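Local coordinates for DUF3836 domain-containing protein (Bacteroides vulgatus, PDB 4R8O), which is of unknown function but folds as a single-layer antiparallel beta sheet thought to have evolved from beta-hairpin repeats, at residues A[6-11]-A[22-27]; A[35-40]-A[52-57]; A[45-50]-A[71-76]; A[79-84]-A[97-102]. All coordinates share one frame; numbering follows the deposited sequence.

Interaction 1 (A[6-11]-A[22-27])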
loop_
_atom_site.group_PDB
_atom_site.type_symbol
_atom_site.label_atom_id
_atom_site.label_comp_id
_atom_site.label_asym_id
_atom_site.label_seq_id
_atom_site.Cartn_x
_atom_site.Cartn_y
_atom_site.Cartn_z
ATOM N N ASP A 6 14.294 -9.837 1.461
ATOM C CA ASP A 6 15.801 -9.903 1.411
ATOM C C ASP A 6 16.356 -9.936 0.006
ATOM O O ASP A 6 17.408 -9.358 -0.263
ATOM C CB ASP A 6 16.344 -11.115 2.181
ATOM N N ASN A 7 15.634 -10.597 -0.893
ATOM C CA ASN A 7 15.907 -10.513 -2.303
ATOM C C ASN A 7 15.293 -9.225 -2.860
ATOM O O ASN A 7 15.114 -9.114 -4.078
ATOM C CB ASN A 7 15.330 -11.767 -2.987
ATOM C CG ASN A 7 15.706 -11.878 -4.451
ATOM O OD1 ASN A 7 16.695 -11.298 -4.896
ATOM N ND2 ASN A 7 14.899 -12.610 -5.214
ATOM N N LEU A 8 14.950 -8.247 -1.995
ATOM C CA LEU A 8 14.178 -7.069 -2.447
ATOM C C LEU A 8 14.873 -5.720 -2.373
ATOM O O LEU A 8 15.588 -5.430 -1.416
ATOM C CB LEU A 8 12.897 -6.895 -1.655
ATOM C CG LEU A 8 11.973 -8.094 -1.581
ATOM C CD1 LEU A 8 10.915 -7.801 -0.536
ATOM C CD2 LEU A 8 11.360 -8.382 -2.951
ATOM N N ILE A 9 14.541 -4.854 -3.337
ATOM C CA ILE A 9 15.148 -3.544 -3.482
ATOM C C ILE A 9 14.104 -2.427 -3.466
ATOM O O ILE A 9 13.090 -2.483 -4.168
ATOM C CB ILE A 9 15.955 -3.492 -4.778
ATOM C CG1 ILE A 9 17.082 -4.565 -4.750
ATOM C CG2 ILE A 9 16.555 -2.133 -4.949
ATOM C CD1 ILE A 9 16.733 -5.847 -5.483
ATOM N N TYR A 10 14.404 -1.373 -2.715
ATOM C CA TYR A 10 13.448 -0.344 -2.397
ATOM C C TYR A 10 13.824 1.007 -2.981
ATOM O O TYR A 10 14.979 1.426 -2.903
ATOM C CB TYR A 10 13.333 -0.234 -0.881
ATOM C CG TYR A 10 12.898 -1.554 -0.246
ATOM C CD1 TYR A 10 13.843 -2.533 0.092
ATOM C CD2 TYR A 10 11.543 -1.849 -0.011
ATOM C CE1 TYR A 10 13.461 -3.751 0.650
ATOM C CE2 TYR A 10 11.145 -3.066 0.564
ATOM C CZ TYR A 10 12.112 -4.023 0.899
ATOM O OH TYR A 10 11.758 -5.264 1.465
ATOM N N ASN A 11 12.837 1.705 -3.542
ATOM C CA ASN A 11 12.976 3.122 -3.853
ATOM C C ASN A 11 11.750 3.919 -3.436
ATOM O O ASN A 11 10.631 3.627 -3.893
ATOM C CB ASN A 11 13.181 3.349 -5.320
ATOM C CG ASN A 11 13.339 4.820 -5.635
ATOM O OD1 ASN A 11 14.397 5.429 -5.374
ATOM N ND2 ASN A 11 12.286 5.415 -6.170
ATOM N N GLU A 22 6.343 4.162 -2.538
ATOM C CA GLU A 22 7.544 3.352 -2.507
ATOM C C GLU A 22 7.406 2.179 -3.469
ATOM O O GLU A 22 6.370 1.543 -3.533
ATOM C CB GLU A 22 7.752 2.859 -1.113
ATOM C CG GLU A 22 9.100 2.241 -0.909
ATOM C CD GLU A 22 9.129 1.370 0.300
ATOM O OE1 GLU A 22 8.355 0.395 0.328
ATOM O OE2 GLU A 22 9.914 1.661 1.213
ATOM N N THR A 23 8.467 1.876 -4.184
ATOM C CA THR A 23 8.442 0.822 -5.176
ATOM C C THR A 23 9.425 -0.267 -4.726
ATOM O O THR A 23 10.502 0.025 -4.206
ATOM C CB THR A 23 8.793 1.395 -6.534
ATOM O OG1 THR A 23 7.968 2.539 -6.787
ATOM C CG2 THR A 23 8.553 0.391 -7.618
ATOM N N ILE A 24 9.028 -1.518 -4.923
ATOM C CA ILE A 24 9.843 -2.665 -4.523
ATOM C C ILE A 24 10.079 -3.450 -5.792
ATOM O O ILE A 24 9.160 -3.625 -6.615
ATOM C CB ILE A 24 9.203 -3.522 -3.408
ATOM C CG1 ILE A 24 8.756 -2.623 -2.243
ATOM C CG2 ILE A 24 10.203 -4.540 -2.871
ATOM C CD1 ILE A 24 7.813 -3.287 -1.250
ATOM N N PHE A 25 11.326 -3.869 -5.972
ATOM C CA PHE A 25 11.718 -4.598 -7.151
ATOM C C PHE A 25 12.412 -5.885 -6.745
ATOM O O PHE A 25 12.891 -6.014 -5.621
ATOM C CB PHE A 25 12.753 -3.837 -7.967
ATOM C CG PHE A 25 12.444 -2.397 -8.246
ATOM C CD1 PHE A 25 12.865 -1.394 -7.364
ATOM C CD2 PHE A 25 11.880 -2.006 -9.473
ATOM C CE1 PHE A 25 12.641 -0.039 -7.647
ATOM C CE2 PHE A 25 11.684 -0.634 -9.766
ATOM C CZ PHE A 25 12.036 0.345 -8.840
ATOM N N LYS A 26 12.506 -6.798 -7.707
ATOM C CA LYS A 26 13.440 -7.920 -7.659
ATOM C C LYS A 26 14.564 -7.588 -8.652
ATOM O O LYS A 26 14.350 -6.826 -9.607
ATOM C CB LYS A 26 12.734 -9.203 -8.064
ATOM C CG LYS A 26 11.608 -9.619 -7.116
ATOM C CD LYS A 26 10.887 -10.865 -7.614
ATOM C CE LYS A 26 9.949 -11.458 -6.570
ATOM N NZ LYS A 26 9.266 -12.663 -7.117
HETATM N N MSE A 27 15.753 -8.151 -8.438
HETATM C CA MSE A 27 16.887 -7.891 -9.316
HETATM C C MSE A 27 17.629 -9.106 -9.764
HETATM O O MSE A 27 18.295 -9.760 -8.970
HETATM C CB MSE A 27 17.835 -6.965 -8.611
HETATM C CG MSE A 27 18.699 -6.227 -9.618
HETATM SE SE MSE A 27 20.194 -5.497 -8.592
HETATM C CE MSE A 27 19.258 -4.442 -7.294
#
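Ile9 and Phe25 form a hydrogen-bonded pair in the first beta hairpin of a single-layer sheet, where strand 8-15 runs antiparallel to strand 18-28. Ile9 N donates to Phe25 O, and Phe25 N returns a bond to Ile9 O at 2.9 Å. Asn11 and Thr23 repeat this exchange two residues further on. On the face that carries Tyr10 and Ile24, Ile24 can be followed outward. Ile24 CB lies near Ile9 O, Ile24 CG2 packs 3.8 Å from Leu8 CB, and Ile24 CG1 and CD1 run alongside the CD2-CE2 side of the Tyr10 ring, these two side chains pointing the same way. With CG1 beside the backbone N (chi1 -50°), the longer branch is directed to the ring and CG2 to the leucine. Branched and aromatic residues suit strands, and here probably help to cover the backbone. On the other face, the Phe25 ring has Thr23 CG2 over one side, and its edge meets Asn11 CB, which lies 4.1 Å from Phe25 CE1.

Interaction 2 (A[35-40]-A[52-57])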
loop_
_atom_site.group_PDB
_atom_site.type_symbol
_atom_site.label_atom_id
_atom_site.label_comp_id
_atom_site.label_asym_id
_atom_site.label_seq_id
_atom_site.Cartn_x
_atom_site.Cartn_y
_atom_site.Cartn_z
ATOM N N TYR A 35 7.946 -5.216 -8.789
ATOM C CA TYR A 35 7.273 -6.238 -7.991
ATOM C C TYR A 35 6.042 -5.794 -7.215
ATOM O O TYR A 35 4.965 -6.395 -7.347
ATOM C CB TYR A 35 8.274 -6.815 -7.034
ATOM C CG TYR A 35 7.733 -7.934 -6.229
ATOM C CD1 TYR A 35 7.064 -9.009 -6.838
ATOM C CD2 TYR A 35 7.888 -7.946 -4.856
ATOM C CE1 TYR A 35 6.570 -10.053 -6.090
ATOM C CE2 TYR A 35 7.415 -9.003 -4.101
ATOM C CZ TYR A 35 6.761 -10.051 -4.720
ATOM O OH TYR A 35 6.277 -11.090 -3.976
HETATM N N MSE A 36 6.216 -4.758 -6.408
HETATM C CA MSE A 36 5.125 -4.192 -5.639
HETATM C C MSE A 36 5.289 -2.696 -5.496
HETATM O O MSE A 36 6.395 -2.198 -5.503
HETATM C CB MSE A 36 5.169 -5.011 -4.350
HETATM C CG MSE A 36 4.308 -4.430 -3.257
HETATM SE SE MSE A 36 3.549 -5.741 -2.006
HETATM C CE MSE A 36 2.792 -4.179 -1.203
ATOM N N LYS A 37 4.191 -1.966 -5.329
ATOM C CA LYS A 37 4.230 -0.491 -5.175
ATOM C C LYS A 37 3.273 -0.113 -4.088
ATOM O O LYS A 37 2.113 -0.537 -4.102
ATOM C CB LYS A 37 3.807 0.174 -6.473
ATOM C CG LYS A 37 4.065 1.675 -6.552
ATOM C CD LYS A 37 3.561 2.200 -7.876
ATOM C CE LYS A 37 3.686 3.706 -7.972
ATOM N NZ LYS A 37 2.672 4.262 -8.902
ATOM N N HIS A 38 3.754 0.652 -3.121
ATOM C CA HIS A 38 2.913 1.101 -2.022
ATOM C C HIS A 38 2.621 2.570 -2.245
ATOM O O HIS A 38 3.545 3.355 -2.361
ATOM C CB HIS A 38 3.642 0.997 -0.713
ATOM C CG HIS A 38 3.668 -0.362 -0.108
ATOM N ND1 HIS A 38 2.581 -0.892 0.545
ATOM C CD2 HIS A 38 4.682 -1.249 0.059
ATOM C CE1 HIS A 38 2.915 -2.061 1.066
ATOM N NE2 HIS A 38 4.188 -2.302 0.789
ATOM N N ASN A 39 1.362 2.952 -2.277
ATOM C CA ASN A 39 0.991 4.375 -2.414
ATOM C C ASN A 39 0.365 4.777 -1.093
ATOM O O ASN A 39 -0.584 4.156 -0.665
ATOM C CB ASN A 39 0.025 4.503 -3.558
ATOM C CG ASN A 39 0.622 3.974 -4.873
ATOM O OD1 ASN A 39 1.730 4.380 -5.268
ATOM N ND2 ASN A 39 -0.084 3.060 -5.543
ATOM N N TYR A 40 0.940 5.790 -0.442
ATOM C CA TYR A 40 0.548 6.247 0.885
ATOM C C TYR A 40 -0.171 7.605 0.863
ATOM O O TYR A 40 0.190 8.446 0.063
ATOM C CB TYR A 40 1.810 6.449 1.714
ATOM C CG TYR A 40 2.668 5.248 1.798
ATOM C CD1 TYR A 40 2.286 4.171 2.568
ATOM C CD2 TYR A 40 3.885 5.190 1.132
ATOM C CE1 TYR A 40 3.090 3.043 2.666
ATOM C CE2 TYR A 40 4.704 4.077 1.211
ATOM C CZ TYR A 40 4.302 3.001 1.980
ATOM O OH TYR A 40 5.088 1.878 2.053
ATOM N N GLU A 52 -1.919 1.732 0.037
ATOM C CA GLU A 52 -2.396 0.913 -1.066
ATOM C C GLU A 52 -1.245 0.082 -1.607
ATOM O O GLU A 52 -0.213 0.618 -1.987
ATOM C CB GLU A 52 -2.942 1.815 -2.165
ATOM C CG GLU A 52 -3.695 1.071 -3.233
ATOM C CD GLU A 52 -4.086 1.953 -4.394
ATOM O OE1 GLU A 52 -4.037 3.201 -4.284
ATOM O OE2 GLU A 52 -4.464 1.400 -5.429
ATOM N N ALA A 53 -1.451 -1.217 -1.692
ATOM C CA ALA A 53 -0.408 -2.203 -2.065
ATOM C C ALA A 53 -0.736 -2.763 -3.420
ATOM O O ALA A 53 -1.679 -3.544 -3.535
ATOM C CB ALA A 53 -0.424 -3.319 -1.056
ATOM N N GLN A 54 -0.006 -2.341 -4.449
ATOM C CA GLN A 54 -0.253 -2.808 -5.809
ATOM C C GLN A 54 0.798 -3.809 -6.201
ATOM O O GLN A 54 1.931 -3.715 -5.751
ATOM C CB GLN A 54 -0.247 -1.637 -6.765
ATOM C CG GLN A 54 -1.452 -0.764 -6.603
ATOM C CD GLN A 54 -1.476 0.363 -7.622
ATOM O OE1 GLN A 54 -0.515 1.099 -7.745
ATOM N NE2 GLN A 54 -2.591 0.513 -8.340
ATOM N N LYS A 55 0.420 -4.735 -7.065
ATOM C CA LYS A 55 1.315 -5.760 -7.565
ATOM C C LYS A 55 1.586 -5.551 -9.053
ATOM O O LYS A 55 0.721 -5.100 -9.806
ATOM C CB LYS A 55 0.709 -7.145 -7.306
ATOM C CG LYS A 55 -0.753 -7.350 -7.752
ATOM C CD LYS A 55 -1.121 -8.809 -8.064
ATOM C CE LYS A 55 -0.252 -9.385 -9.185
ATOM N NZ LYS A 55 -0.885 -10.513 -9.918
ATOM N N TRP A 56 2.788 -5.899 -9.481
ATOM C CA TRP A 56 3.140 -5.752 -10.888
ATOM C C TRP A 56 2.695 -7.001 -11.633
ATOM O O TRP A 56 3.090 -8.115 -11.262
ATOM C CB TRP A 56 4.636 -5.534 -11.045
ATOM C CG TRP A 56 5.046 -5.309 -12.456
ATOM C CD1 TRP A 56 5.777 -6.155 -13.228
ATOM C CD2 TRP A 56 4.727 -4.187 -13.269
ATOM N NE1 TRP A 56 5.953 -5.626 -14.479
ATOM C CE2 TRP A 56 5.328 -4.408 -14.530
ATOM C CE3 TRP A 56 4.005 -3.002 -13.051
ATOM C CZ2 TRP A 56 5.229 -3.501 -15.574
ATOM C CZ3 TRP A 56 3.911 -2.083 -14.086
ATOM C CH2 TRP A 56 4.521 -2.348 -15.345
ATOM N N ASN A 57 1.891 -6.819 -12.678
ATOM C CA ASN A 57 1.536 -7.924 -13.552
ATOM C C ASN A 57 2.308 -7.768 -14.845
ATOM O O ASN A 57 1.871 -7.061 -15.764
ATOM C CB ASN A 57 0.047 -7.976 -13.804
ATOM C CG ASN A 57 -0.371 -9.219 -14.574
ATOM O OD1 ASN A 57 0.374 -10.207 -14.649
ATOM N ND2 ASN A 57 -1.571 -9.189 -15.145
#
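A beta hairpin of strands 31-42 and 48-57 brings Lys37 opposite Gln54 and Asn39 opposite Glu52, both as hydrogen-bonded pairs. The bond from Gln54 N to Lys37 O is nearly straight, at 176° and 2.8 Å. On the face these four residues share, Asn39 ND2 reaches diagonally to Gln54 OE1 in a bent bond of 3.0 Å. The acceptor lies in the Asn39 amide plane, but the donor sits above the Gln54 carbonyl plane, and the two amides are turned 75° apart. Gln54 NE2 bonds onward to Asn65 on strand 62-73, while Glu52 OE2 reaches Tyr92 on strand 91-102. On the other face, the extended selenomethionine Met36 (chi1 168°) carries CE against one face of the His38 ring and over Ala53 CB, whose small methyl lies close under it at 3.3 Å. His38 ND1 is held by Asp51. Farther along, Trp56 N donates to Tyr35 O. In the pairing with strand 18-28, Tyr35 and Met36 both face Ile24, a classic beta bulge on this strand's far edge.

Interaction 3 (A[45-50]-A[71-76])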
loop_
_atom_site.group_PDB
_atom_site.type_symbol
_atom_site.label_atom_id
_atom_site.label_comp_id
_atom_site.label_asym_id
_atom_site.label_seq_id
_atom_site.Cartn_x
_atom_site.Cartn_y
_atom_site.Cartn_z
ATOM N N ASN A 45 -2.733 16.591 9.976
ATOM C CA ASN A 45 -1.700 16.377 11.004
ATOM C C ASN A 45 -0.537 15.499 10.547
ATOM O O ASN A 45 0.399 15.292 11.301
ATOM C CB ASN A 45 -2.307 15.774 12.269
ATOM C CG ASN A 45 -3.238 16.724 12.975
ATOM O OD1 ASN A 45 -3.105 17.948 12.870
ATOM N ND2 ASN A 45 -4.194 16.171 13.708
ATOM N N ASN A 46 -0.628 14.927 9.344
ATOM C CA ASN A 46 0.491 14.255 8.645
ATOM C C ASN A 46 0.852 12.841 9.097
ATOM O O ASN A 46 1.987 12.397 8.961
ATOM C CB ASN A 46 1.751 15.164 8.546
ATOM C CG ASN A 46 2.069 15.562 7.110
ATOM O OD1 ASN A 46 1.174 15.826 6.294
ATOM N ND2 ASN A 46 3.340 15.622 6.793
ATOM N N GLN A 47 -0.163 12.166 9.626
ATOM C CA GLN A 47 -0.166 10.766 10.008
ATOM C C GLN A 47 -0.749 9.975 8.857
ATOM O O GLN A 47 -1.612 10.478 8.103
ATOM C CB GLN A 47 -1.026 10.570 11.230
ATOM C CG GLN A 47 -0.431 11.172 12.490
ATOM C CD GLN A 47 -1.385 11.070 13.655
ATOM O OE1 GLN A 47 -2.596 11.335 13.513
ATOM N NE2 GLN A 47 -0.865 10.706 14.818
ATOM N N ARG A 48 -0.244 8.752 8.722
ATOM C CA ARG A 48 -0.526 7.963 7.576
ATOM C C ARG A 48 -1.943 7.424 7.646
ATOM O O ARG A 48 -2.352 6.881 8.662
ATOM C CB ARG A 48 0.446 6.802 7.470
ATOM C CG ARG A 48 0.271 5.998 6.186
ATOM C CD ARG A 48 1.391 4.995 6.049
ATOM N NE ARG A 48 2.640 5.645 5.610
ATOM C CZ ARG A 48 3.871 5.125 5.716
ATOM N NH1 ARG A 48 4.079 3.931 6.292
ATOM N NH2 ARG A 48 4.924 5.822 5.268
ATOM N N THR A 49 -2.644 7.502 6.520
ATOM C CA THR A 49 -4.054 7.104 6.442
ATOM C C THR A 49 -4.342 5.928 5.553
ATOM O O THR A 49 -5.226 5.139 5.869
ATOM C CB THR A 49 -4.868 8.318 6.035
ATOM O OG1 THR A 49 -5.079 9.054 7.238
ATOM C CG2 THR A 49 -6.222 7.966 5.461
ATOM N N GLU A 50 -3.650 5.824 4.437
ATOM C CA GLU A 50 -3.783 4.667 3.549
ATOM C C GLU A 50 -2.424 4.078 3.297
ATOM O O GLU A 50 -1.400 4.661 3.597
ATOM C CB GLU A 50 -4.368 5.097 2.219
ATOM C CG GLU A 50 -5.164 4.054 1.448
ATOM C CD GLU A 50 -5.969 4.746 0.378
ATOM O OE1 GLU A 50 -6.924 5.499 0.730
ATOM O OE2 GLU A 50 -5.609 4.626 -0.804
ATOM N N TYR A 71 -5.996 3.540 8.166
ATOM C CA TYR A 71 -5.693 3.721 9.583
ATOM C C TYR A 71 -6.539 4.851 10.106
ATOM O O TYR A 71 -6.736 5.845 9.402
ATOM C CB TYR A 71 -4.229 4.050 9.752
ATOM C CG TYR A 71 -3.238 2.974 9.274
ATOM C CD1 TYR A 71 -2.898 1.884 10.090
ATOM C CD2 TYR A 71 -2.593 3.079 8.028
ATOM C CE1 TYR A 71 -1.967 0.922 9.682
ATOM C CE2 TYR A 71 -1.654 2.116 7.610
ATOM C CZ TYR A 71 -1.350 1.047 8.447
ATOM O OH TYR A 71 -0.423 0.100 8.076
ATOM N N THR A 72 -7.098 4.661 11.299
ATOM C CA THR A 72 -7.917 5.658 11.959
ATOM C C THR A 72 -7.398 5.853 13.356
ATOM O O THR A 72 -7.099 4.880 14.064
ATOM C CB THR A 72 -9.346 5.191 12.019
ATOM O OG1 THR A 72 -9.764 4.860 10.690
ATOM C CG2 THR A 72 -10.251 6.272 12.614
ATOM N N TYR A 73 -7.311 7.111 13.757
ATOM C CA TYR A 73 -6.708 7.470 15.014
ATOM C C TYR A 73 -7.810 8.005 15.906
ATOM O O TYR A 73 -8.422 9.015 15.588
ATOM C CB TYR A 73 -5.579 8.478 14.797
ATOM C CG TYR A 73 -4.499 7.954 13.863
ATOM C CD1 TYR A 73 -3.538 7.049 14.312
ATOM C CD2 TYR A 73 -4.455 8.346 12.516
ATOM C CE1 TYR A 73 -2.548 6.566 13.459
ATOM C CE2 TYR A 73 -3.481 7.860 11.650
ATOM C CZ TYR A 73 -2.535 6.958 12.121
ATOM O OH TYR A 73 -1.574 6.484 11.264
ATOM N N GLY A 74 -8.045 7.299 17.013
ATOM C CA GLY A 74 -8.966 7.688 18.071
ATOM C C GLY A 74 -8.065 8.357 19.081
ATOM O O GLY A 74 -6.885 8.555 18.820
ATOM N N ASN A 75 -8.602 8.717 20.232
ATOM C CA ASN A 75 -7.817 9.458 21.230
ATOM C C ASN A 75 -7.011 8.537 22.129
ATOM O O ASN A 75 -6.046 8.967 22.769
ATOM C CB ASN A 75 -8.722 10.424 22.010
ATOM C CG ASN A 75 -9.269 11.550 21.134
ATOM O OD1 ASN A 75 -8.677 11.913 20.109
ATOM N ND2 ASN A 75 -10.408 12.110 21.533
ATOM N N LYS A 76 -7.397 7.268 22.148
ATOM C CA LYS A 76 -6.670 6.250 22.863
ATOM C C LYS A 76 -6.353 5.024 22.022
ATOM O O LYS A 76 -5.703 4.104 22.528
ATOM C CB LYS A 76 -7.490 5.881 24.103
ATOM C CG LYS A 76 -7.503 6.975 25.163
ATOM C CD LYS A 76 -8.496 6.683 26.273
ATOM C CE LYS A 76 -8.514 7.835 27.264
ATOM N NZ LYS A 76 -9.262 7.499 28.502
#
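Gln47 and Tyr73 lie with their flat groups stacked, the amide plane tilted 27° from the ring. Gln47 OE1 sits 3.6 Å above one face, offset toward the rim, and Gln47 CB comes 3.7 Å from Tyr73 CE2. The glutamine suits this place because its CB methylene and flat amide can both meet an aromatic surface. At its far end the tyrosine ring turns an edge to the backbone of Arg48, where Tyr73 OH donates to Arg48 O at 2.7 Å, in the carbonyl plane and on a lone pair. This side-chain bond joins the ends of strands 48-57 and 62-73, adjacent antiparallel partners in the single-layer sheet, where the CA atoms of Gln47 and Tyr73 have spread to 8.9 Å. Nearer the paired region, Tyr71 N bonds to Thr49 O at 2.9 Å. Tyr71 CB packs against Arg48 O. The arginine guanidinium instead turns to strand 31-42, making a cation-pi contact with Tyr40 and a hydrogen bond from Arg48 NH2 to Tyr42 OH.

Interaction 4 (A[79-84]-A[97-102])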
loop_
_atom_site.group_PDB
_atom_site.type_symbol
_atom_site.label_atom_id
_atom_site.label_comp_id
_atom_site.label_asym_id
_atom_site.label_seq_id
_atom_site.Cartn_x
_atom_site.Cartn_y
_atom_site.Cartn_z
ATOM N N THR A 79 -7.299 2.278 14.801
ATOM C CA THR A 79 -8.009 1.198 14.119
ATOM C C THR A 79 -7.498 1.026 12.689
ATOM O O THR A 79 -7.481 1.992 11.909
ATOM C CB THR A 79 -9.502 1.482 14.077
ATOM O OG1 THR A 79 -9.952 1.856 15.392
ATOM C CG2 THR A 79 -10.268 0.259 13.582
ATOM N N THR A 80 -7.138 -0.211 12.333
ATOM C CA THR A 80 -6.615 -0.532 11.006
ATOM C C THR A 80 -7.610 -1.447 10.337
ATOM O O THR A 80 -8.026 -2.459 10.906
ATOM C CB THR A 80 -5.239 -1.218 11.061
ATOM O OG1 THR A 80 -5.402 -2.631 11.149
ATOM C CG2 THR A 80 -4.453 -0.765 12.249
ATOM N N GLU A 81 -8.006 -1.098 9.127
ATOM C CA GLU A 81 -8.966 -1.887 8.380
ATOM C C GLU A 81 -8.371 -2.301 7.066
ATOM O O GLU A 81 -7.675 -1.501 6.443
ATOM C CB GLU A 81 -10.181 -1.064 8.103
ATOM C CG GLU A 81 -10.981 -0.683 9.308
ATOM C CD GLU A 81 -12.192 0.160 8.886
ATOM O OE1 GLU A 81 -11.967 1.276 8.368
ATOM O OE2 GLU A 81 -13.346 -0.308 9.039
ATOM N N TYR A 82 -8.710 -3.506 6.607
ATOM C CA TYR A 82 -8.077 -4.100 5.440
ATOM C C TYR A 82 -9.102 -4.278 4.371
ATOM O O TYR A 82 -10.189 -4.811 4.633
ATOM C CB TYR A 82 -7.508 -5.484 5.824
ATOM C CG TYR A 82 -6.460 -5.415 6.911
ATOM C CD1 TYR A 82 -6.796 -5.523 8.272
ATOM C CD2 TYR A 82 -5.132 -5.254 6.590
ATOM C CE1 TYR A 82 -5.798 -5.444 9.272
ATOM C CE2 TYR A 82 -4.143 -5.209 7.564
ATOM C CZ TYR A 82 -4.473 -5.287 8.891
ATOM O OH TYR A 82 -3.441 -5.184 9.790
ATOM N N TYR A 83 -8.750 -3.901 3.145
ATOM C CA TYR A 83 -9.686 -3.976 2.027
ATOM C C TYR A 83 -9.063 -4.799 0.949
ATOM O O TYR A 83 -7.847 -4.735 0.752
ATOM C CB TYR A 83 -9.929 -2.568 1.483
ATOM C CG TYR A 83 -10.686 -1.626 2.408
ATOM C CD1 TYR A 83 -10.070 -1.054 3.485
ATOM C CD2 TYR A 83 -12.022 -1.248 2.132
ATOM C CE1 TYR A 83 -10.760 -0.174 4.334
ATOM C CE2 TYR A 83 -12.705 -0.353 2.939
ATOM C CZ TYR A 83 -12.094 0.173 4.018
ATOM O OH TYR A 83 -12.820 1.033 4.802
ATOM N N LYS A 84 -9.869 -5.566 0.222
ATOM C CA LYS A 84 -9.357 -6.302 -0.940
ATOM C C LYS A 84 -10.043 -5.780 -2.179
ATOM O O LYS A 84 -11.227 -5.411 -2.136
ATOM C CB LYS A 84 -9.562 -7.810 -0.779
ATOM C CG LYS A 84 -8.845 -8.627 -1.851
ATOM C CD LYS A 84 -8.343 -10.002 -1.362
ATOM C CE LYS A 84 -6.977 -10.412 -1.950
ATOM N NZ LYS A 84 -6.682 -10.053 -3.377
ATOM N N GLU A 97 -13.637 -8.733 9.021
ATOM C CA GLU A 97 -13.205 -9.904 9.723
ATOM C C GLU A 97 -11.819 -9.622 10.256
ATOM O O GLU A 97 -11.465 -10.137 11.279
ATOM C CB GLU A 97 -13.137 -11.102 8.746
ATOM C CG GLU A 97 -14.205 -11.083 7.621
ATOM C CD GLU A 97 -13.796 -11.776 6.344
ATOM O OE1 GLU A 97 -13.272 -12.915 6.421
ATOM O OE2 GLU A 97 -14.033 -11.188 5.262
HETATM N N MSE A 98 -11.025 -8.825 9.547
HETATM C CA MSE A 98 -9.603 -8.634 9.879
HETATM C C MSE A 98 -9.324 -7.352 10.618
HETATM O O MSE A 98 -8.214 -7.176 11.103
HETATM C CB MSE A 98 -8.807 -8.635 8.592
HETATM C CG MSE A 98 -8.822 -9.984 7.874
HETATM SE SE MSE A 98 -7.701 -11.323 8.802
HETATM C CE MSE A 98 -6.045 -10.256 8.657
ATOM N N THR A 99 -10.314 -6.465 10.768
ATOM C CA THR A 99 -10.116 -5.192 11.446
ATOM C C THR A 99 -9.477 -5.365 12.813
ATOM O O THR A 99 -9.834 -6.284 13.531
ATOM C CB THR A 99 -11.465 -4.465 11.644
ATOM O OG1 THR A 99 -12.089 -4.294 10.368
ATOM C CG2 THR A 99 -11.278 -3.106 12.285
ATOM N N VAL A 100 -8.597 -4.441 13.181
ATOM C CA VAL A 100 -7.905 -4.444 14.468
ATOM C C VAL A 100 -7.981 -3.072 15.135
ATOM O O VAL A 100 -7.869 -2.045 14.484
ATOM C CB VAL A 100 -6.427 -4.786 14.242
ATOM C CG1 VAL A 100 -5.589 -4.531 15.492
ATOM C CG2 VAL A 100 -6.296 -6.226 13.743
ATOM N N THR A 101 -8.080 -3.088 16.450
ATOM C CA THR A 101 -8.158 -1.899 17.238
ATOM C C THR A 101 -7.251 -2.113 18.422
ATOM O O THR A 101 -7.493 -3.027 19.206
ATOM C CB THR A 101 -9.602 -1.683 17.732
ATOM O OG1 THR A 101 -10.503 -1.806 16.626
ATOM C CG2 THR A 101 -9.756 -0.325 18.350
HETATM N N MSE A 102 -6.207 -1.286 18.530
HETATM C CA MSE A 102 -5.251 -1.339 19.638
HETATM C C MSE A 102 -4.980 0.043 20.177
HETATM O O MSE A 102 -5.323 1.052 19.545
HETATM C CB MSE A 102 -3.995 -1.996 19.087
HETATM C CG MSE A 102 -4.166 -3.509 18.883
HETATM SE SE MSE A 102 -2.763 -4.295 17.728
HETATM C CE MSE A 102 -1.253 -3.728 18.860
#
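Thr80 and Val100 are gripped by two backbone hydrogen bonds, Thr80 N to Val100 O at 2.9 Å and Val100 N to Thr80 O at 3.1 Å. Their side chains stand side by side, with Thr80 OG1 3.9 Å from Val100 CB. On the other face, Thr79 and Thr101 form the neighbouring non-hydrogen-bonded pair and also point the same way. With Thr79 OG1 beside the backbone N (chi1 -49°), Thr79 CG2 meets Thr99 CG2 at 3.7 Å, and the same Thr99 methyl reaches the CG of Glu81. Such beta-branched residues suit an extended strand. Tyr82 crosses Met98, a selenomethionine, at about a right angle: Tyr82 CD1 packs on Met98 CB at 3.7 Å, while the ring edge meets Met98 O. Thr99 OG1 makes a weak hydrogen bond back to Pro96 O, which may help to hold the chain here. The pair closes the last hairpin, with strand 91-102 outermost in the chain's sheet and strand 78-86 bonded on its other side to strand 62-73, as between Thr79 and Thr72.

Overall arrangement
From the N terminus, the chain lays down seven antiparallel strands in sequence order, and each contact closes one of its hairpins. Interaction 1 joins the first two strands. It is complete before interaction 2 opens on strand 31-42, and the two touch through backbone pairing of strands 18-28 and 31-42. Interactions 2 and 3 cross along the chain: both use strand 48-57, so 45-50 pairs forward with 71-76 while 52-57 pairs back with 35-40. Interaction 4 follows in series, its strand 78-86 bonded to strand 62-73 of interaction 3, and ties in the last strand. None is nested. Interactions 1 and 4, with centres about 26 Å apart, hold opposite borders of one continuous sheet.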